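Local coordinates for extracellular solute-binding protein, family 3 (Methylophaga aminisulfidivorans MP, PDB 5SV6) that is of unknown function but has a periplasmic binding protein-like architecture and is probably linked to the methanol dehydrogenase system, at residues 47-52 with 69-74; 118-123 with 270-275. All blocks are in the same frame, centred on the assembly; numbering follows the deposited sequence.

Contact 1. Residues 47-52 with 69-74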
loop_
_atom_site.group_PDB
_atom_site.type_symbol
_atom_site.label_atom_id
_atom_site.label_comp_id
_atom_site.label_asym_id
_atom_site.label_seq_id
_atom_site.Cartn_x
_atom_site.Cartn_y
_atom_site.Cartn_z
ATOM N N LEU A 47 14.567 -11.523 -15.576
ATOM C CA LEU A 47 13.474 -11.537 -14.607
ATOM C C LEU A 47 12.364 -10.631 -15.114
ATOM O O LEU A 47 12.515 -9.408 -15.137
ATOM C CB LEU A 47 13.955 -11.047 -13.236
ATOM C CG LEU A 47 12.971 -11.208 -12.074
ATOM C CD1 LEU A 47 12.819 -12.680 -11.686
ATOM C CD2 LEU A 47 13.385 -10.371 -10.857
ATOM N N LYS A 48 11.262 -11.225 -15.555
ATOM C CA LYS A 48 10.157 -10.436 -16.090
ATOM C C LYS A 48 9.221 -10.007 -14.968
ATOM O O LYS A 48 8.503 -10.829 -14.399
ATOM C CB LYS A 48 9.391 -11.213 -17.164
ATOM C CG LYS A 48 10.240 -11.596 -18.365
ATOM C CD LYS A 48 9.424 -12.372 -19.394
ATOM C CE LYS A 48 8.398 -11.472 -20.069
ATOM N NZ LYS A 48 7.824 -12.089 -21.310
ATOM N N VAL A 49 9.239 -8.715 -14.663
ATOM C CA VAL A 49 8.475 -8.171 -13.544
ATOM C C VAL A 49 7.249 -7.420 -14.045
ATOM O O VAL A 49 7.374 -6.452 -14.804
ATOM C CB VAL A 49 9.349 -7.222 -12.699
ATOM C CG1 VAL A 49 8.514 -6.483 -11.639
ATOM C CG2 VAL A 49 10.518 -7.991 -12.070
ATOM N N CYS A 50 6.071 -7.883 -13.631
ATOM C CA CYS A 50 4.813 -7.196 -13.899
ATOM C C CYS A 50 4.791 -5.906 -13.076
ATOM O O CYS A 50 4.939 -5.956 -11.855
ATOM C CB CYS A 50 3.613 -8.070 -13.484
ATOM S SG CYS A 50 3.654 -9.840 -13.971
ATOM N N ALA A 51 4.615 -4.754 -13.723
ATOM C CA ALA A 51 4.573 -3.484 -12.980
ATOM C C ALA A 51 3.642 -2.460 -13.588
ATOM O O ALA A 51 3.420 -2.438 -14.803
ATOM C CB ALA A 51 5.987 -2.882 -12.814
ATOM N N ALA A 52 3.109 -1.597 -12.728
ATOM C CA ALA A 52 2.155 -0.585 -13.151
ATOM C C ALA A 52 2.893 0.623 -13.709
ATOM O O ALA A 52 3.866 1.098 -13.131
ATOM C CB ALA A 52 1.264 -0.174 -11.979
ATOM N N GLN A 69 12.787 0.128 -7.687
ATOM C CA GLN A 69 14.104 -0.006 -7.082
ATOM C C GLN A 69 14.303 -1.412 -6.532
ATOM O O GLN A 69 15.366 -2.005 -6.697
ATOM C CB GLN A 69 14.272 0.982 -5.924
ATOM C CG GLN A 69 14.712 2.362 -6.318
ATOM C CD GLN A 69 15.467 3.035 -5.188
ATOM O OE1 GLN A 69 14.920 3.884 -4.480
ATOM N NE2 GLN A 69 16.724 2.637 -4.991
ATOM N N LEU A 70 13.284 -1.929 -5.858
ATOM C CA LEU A 70 13.354 -3.267 -5.284
ATOM C C LEU A 70 13.521 -4.322 -6.365
ATOM O O LEU A 70 14.201 -5.321 -6.156
ATOM C CB LEU A 70 12.099 -3.564 -4.461
ATOM C CG LEU A 70 11.948 -2.714 -3.199
ATOM C CD1 LEU A 70 10.635 -3.012 -2.497
ATOM C CD2 LEU A 70 13.154 -2.923 -2.257
ATOM N N ALA A 71 12.889 -4.096 -7.513
ATOM C CA ALA A 71 12.952 -5.049 -8.618
ATOM C C ALA A 71 14.380 -5.137 -9.153
ATOM O O ALA A 71 14.869 -6.215 -9.497
ATOM C CB ALA A 71 11.989 -4.630 -9.730
ATOM N N LYS A 72 15.040 -3.987 -9.222
ATOM C CA LYS A 72 16.429 -3.920 -9.678
ATOM C C LYS A 72 17.352 -4.690 -8.721
ATOM O O LYS A 72 18.176 -5.506 -9.153
ATOM C CB LYS A 72 16.829 -2.446 -9.873
ATOM C CG LYS A 72 18.317 -2.108 -10.089
ATOM C CD LYS A 72 19.062 -3.061 -10.995
ATOM C CE LYS A 72 18.407 -3.270 -12.344
ATOM N NZ LYS A 72 18.393 -4.749 -12.605
ATOM N N ILE A 73 17.196 -4.451 -7.426
ATOM C CA ILE A 73 17.923 -5.214 -6.422
ATOM C C ILE A 73 17.672 -6.718 -6.573
ATOM O O ILE A 73 18.614 -7.515 -6.584
ATOM C CB ILE A 73 17.542 -4.759 -5.001
ATOM C CG1 ILE A 73 18.023 -3.322 -4.770
ATOM C CG2 ILE A 73 18.121 -5.694 -3.964
ATOM C CD1 ILE A 73 17.560 -2.726 -3.457
ATOM N N LEU A 74 16.407 -7.107 -6.703
ATOM C CA LEU A 74 16.074 -8.533 -6.814
ATOM C C LEU A 74 16.706 -9.171 -8.062
ATOM O O LEU A 74 17.264 -10.275 -7.996
ATOM C CB LEU A 74 14.552 -8.732 -6.810
ATOM C CG LEU A 74 14.033 -10.167 -6.912
ATOM C CD1 LEU A 74 14.574 -11.062 -5.768
ATOM C CD2 LEU A 74 12.494 -10.171 -6.939
#
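L47 and V49 of the strand 47-52 meet L74 and A71 of segment 69-74 of helix 66-77 in a wholly apolar contact. The leucine pair gives the closer approach and somewhat more than half of the buried surface. In L47 the CG branch is anti to the backbone N (chi1 -171°), which carries CD2 out to the helix; L74 extends in the same way (chi1 -180°). The two side chains cross at about a right angle, and L47 CD2 lies 4.0 Å from both CG and CD2 of L74, a methyl set against the fork of the other leucine. The second pair is looser and smaller: V49 CG2 approaches A71 CB at 4.4 Å, and the short alanine lets the helix come close here, with the CA atoms of V49 and A71 7.4 Å apart. Two residues along the strand are thus matched with three along the helix in the reverse direction, so the helix runs back along the strand.

The covalent and ionic groups sit on other sides. K48 and C50 alternate with the packed residues on the other face of the strand, where C50 forms the disulfide with C104, and K72 of the helix makes a salt bridge with D76.

The helix 66-77 is the connection of a beta-alpha-beta crossover between strand 47-52 and its parallel neighbour 82-87. Strand 106-111 borders the first strand on its other edge, giving V106 and M108 to L47 and V49, while helix 276-286 covers L70 and I73 of the helix through V282.

Contact 2. Residues 118-123 with 270-275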
loop_
_atom_site.group_PDB
_atom_site.type_symbol
_atom_site.label_atom_id
_atom_site.label_comp_id
_atom_site.label_asym_id
_atom_site.label_seq_id
_atom_site.Cartn_x
_atom_site.Cartn_y
_atom_site.Cartn_z
ATOM N N ALA A 118 1.754 -18.178 -5.451
ATOM C CA ALA A 118 2.724 -18.537 -4.418
ATOM C C ALA A 118 3.396 -17.256 -3.928
ATOM O O ALA A 118 3.696 -16.360 -4.729
ATOM C CB ALA A 118 3.762 -19.532 -4.954
ATOM N N THR A 119 3.628 -17.154 -2.622
ATOM C CA THR A 119 4.228 -15.950 -2.066
ATOM C C THR A 119 5.573 -16.268 -1.411
ATOM O O THR A 119 5.747 -17.316 -0.792
ATOM C CB THR A 119 3.311 -15.245 -1.038
ATOM O OG1 THR A 119 2.791 -16.215 -0.126
ATOM C CG2 THR A 119 2.152 -14.548 -1.737
ATOM N N SER A 120 6.508 -15.345 -1.552
ATOM C CA SER A 120 7.837 -15.506 -0.992
ATOM C C SER A 120 7.767 -15.349 0.521
ATOM O O SER A 120 6.727 -14.950 1.069
ATOM C CB SER A 120 8.745 -14.412 -1.554
ATOM O OG SER A 120 8.404 -13.159 -0.977
ATOM N N ASP A 121 8.873 -15.647 1.197
ATOM C CA ASP A 121 9.061 -15.165 2.561
ATOM C C ASP A 121 8.773 -13.665 2.541
ATOM O O ASP A 121 9.184 -12.958 1.607
ATOM C CB ASP A 121 10.507 -15.389 3.041
ATOM C CG ASP A 121 10.911 -16.853 3.052
ATOM O OD1 ASP A 121 10.034 -17.715 3.245
ATOM O OD2 ASP A 121 12.113 -17.151 2.849
ATOM N N PRO A 122 8.048 -13.167 3.553
ATOM C CA PRO A 122 7.762 -11.724 3.612
ATOM C C PRO A 122 9.061 -10.921 3.670
ATOM O O PRO A 122 9.972 -11.320 4.397
ATOM C CB PRO A 122 7.001 -11.560 4.930
ATOM C CG PRO A 122 6.518 -12.929 5.292
ATOM C CD PRO A 122 7.510 -13.903 4.709
ATOM N N TYR A 123 9.165 -9.830 2.914
ATOM C CA TYR A 123 10.382 -9.024 2.979
ATOM C C TYR A 123 10.181 -7.730 3.765
ATOM O O TYR A 123 11.140 -7.015 4.044
ATOM C CB TYR A 123 11.013 -8.793 1.590
ATOM C CG TYR A 123 10.148 -8.034 0.593
ATOM C CD1 TYR A 123 9.248 -8.700 -0.238
ATOM C CD2 TYR A 123 10.271 -6.664 0.455
ATOM C CE1 TYR A 123 8.467 -8.002 -1.156
ATOM C CE2 TYR A 123 9.516 -5.962 -0.458
ATOM C CZ TYR A 123 8.612 -6.626 -1.258
ATOM O OH TYR A 123 7.865 -5.899 -2.156
ATOM N N THR A 270 15.907 -17.067 -1.791
ATOM C CA THR A 270 17.339 -17.025 -1.557
ATOM C C THR A 270 17.848 -15.609 -1.762
ATOM O O THR A 270 18.625 -15.104 -0.957
ATOM C CB THR A 270 18.064 -18.008 -2.498
ATOM O OG1 THR A 270 17.748 -19.340 -2.093
ATOM C CG2 THR A 270 19.588 -17.826 -2.457
ATOM N N ALA A 271 17.390 -14.961 -2.834
ATOM C CA ALA A 271 17.855 -13.623 -3.154
ATOM C C ALA A 271 17.382 -12.615 -2.106
ATOM O O ALA A 271 18.138 -11.734 -1.708
ATOM C CB ALA A 271 17.393 -13.206 -4.545
ATOM N N LEU A 272 16.128 -12.745 -1.677
ATOM C CA LEU A 272 15.551 -11.853 -0.660
ATOM C C LEU A 272 16.365 -11.864 0.622
ATOM O O LEU A 272 16.642 -10.825 1.212
ATOM C CB LEU A 272 14.109 -12.261 -0.336
ATOM C CG LEU A 272 13.078 -11.950 -1.416
ATOM C CD1 LEU A 272 11.687 -12.435 -1.015
ATOM C CD2 LEU A 272 13.079 -10.457 -1.661
ATOM N N HIS A 273 16.741 -13.052 1.063
ATOM C CA HIS A 273 17.556 -13.148 2.261
ATOM C C HIS A 273 18.929 -12.493 2.023
ATOM O O HIS A 273 19.408 -11.698 2.846
ATOM C CB HIS A 273 17.687 -14.607 2.703
ATOM C CG HIS A 273 18.324 -14.763 4.046
ATOM N ND1 HIS A 273 19.602 -15.258 4.211
ATOM C CD2 HIS A 273 17.871 -14.468 5.289
ATOM C CE1 HIS A 273 19.904 -15.267 5.498
ATOM N NE2 HIS A 273 18.871 -14.793 6.174
ATOM N N LYS A 274 19.539 -12.792 0.880
ATOM C CA LYS A 274 20.860 -12.245 0.556
ATOM C C LYS A 274 20.866 -10.725 0.480
ATOM O O LYS A 274 21.786 -10.069 0.968
ATOM C CB LYS A 274 21.381 -12.819 -0.770
ATOM C CG LYS A 274 22.377 -13.948 -0.598
ATOM C CD LYS A 274 23.256 -14.155 -1.842
ATOM C CE LYS A 274 22.533 -14.992 -2.873
ATOM N NZ LYS A 274 23.336 -15.226 -4.113
ATOM N N ALA A 275 19.826 -10.165 -0.128
ATOM C CA ALA A 275 19.779 -8.731 -0.381
ATOM C C ALA A 275 19.025 -7.974 0.698
ATOM O O ALA A 275 18.738 -6.790 0.535
ATOM C CB ALA A 275 19.151 -8.464 -1.736
#
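The backbones come closest at Y123 and L272, whose CA atoms are 6.9 Å apart where segment 118-123 passes the last turn of helix 262-274. In this periplasmic binding protein-like fold the contact lays that helix against strand 118-133, which pairs antiparallel with strand 247-257.

L272 is the centre of the contact. Its CG stands anti to the carbonyl carbon (chi1 -72°), and the fork reaches two places on the other segment. CD1 presses on S120, 3.4 Å from OG and 3.6 Å from CB, and also lies near the carbonyl oxygen of D121.

The serine hydroxyl is buried under this methyl but well used. S120 OG donates to D121 O over 2.7 Å, from well above the carbonyl plane (47° out of it), and is also hydrogen-bonded to I255 N of strand 247-257. With an alanine in place of S120 the hydroxyl is gone, and D121 O and I255 N would probably lose their shared partner while a small gap opened beside L272 CD1.

D121 N is held by N269 of the same helix, one turn before L272. The Y123 ring points off from L272, and its OH is hydrogen-bonded to M108 O. I255 also touches L272, and near the root of the tyrosine Y123 CB meets L272 CD2 at 4.2 Å.

How the contacts relate
Both contacts set a helix against the same mixed sheet, and their centres lie about 13 Å apart. In contact 1 all touching residues are buried and only carbon meets carbon; contact 2, also mostly buried, has exposed D121 at its margin and mixes a leucine with a hydroxyl and a carbonyl oxygen. Contact 1 is local, closing a short crossover, whereas contact 2 joins segments 147 residues apart. Helix 66-77 touches the end of helix 262-274 through L74 CD1 and A271 CB (3.7 Å), and I73 CG2 meets A275 CB, just past that helix, also at 3.7 Å. L70 also reaches the Y123 ring, and both contacts share M108.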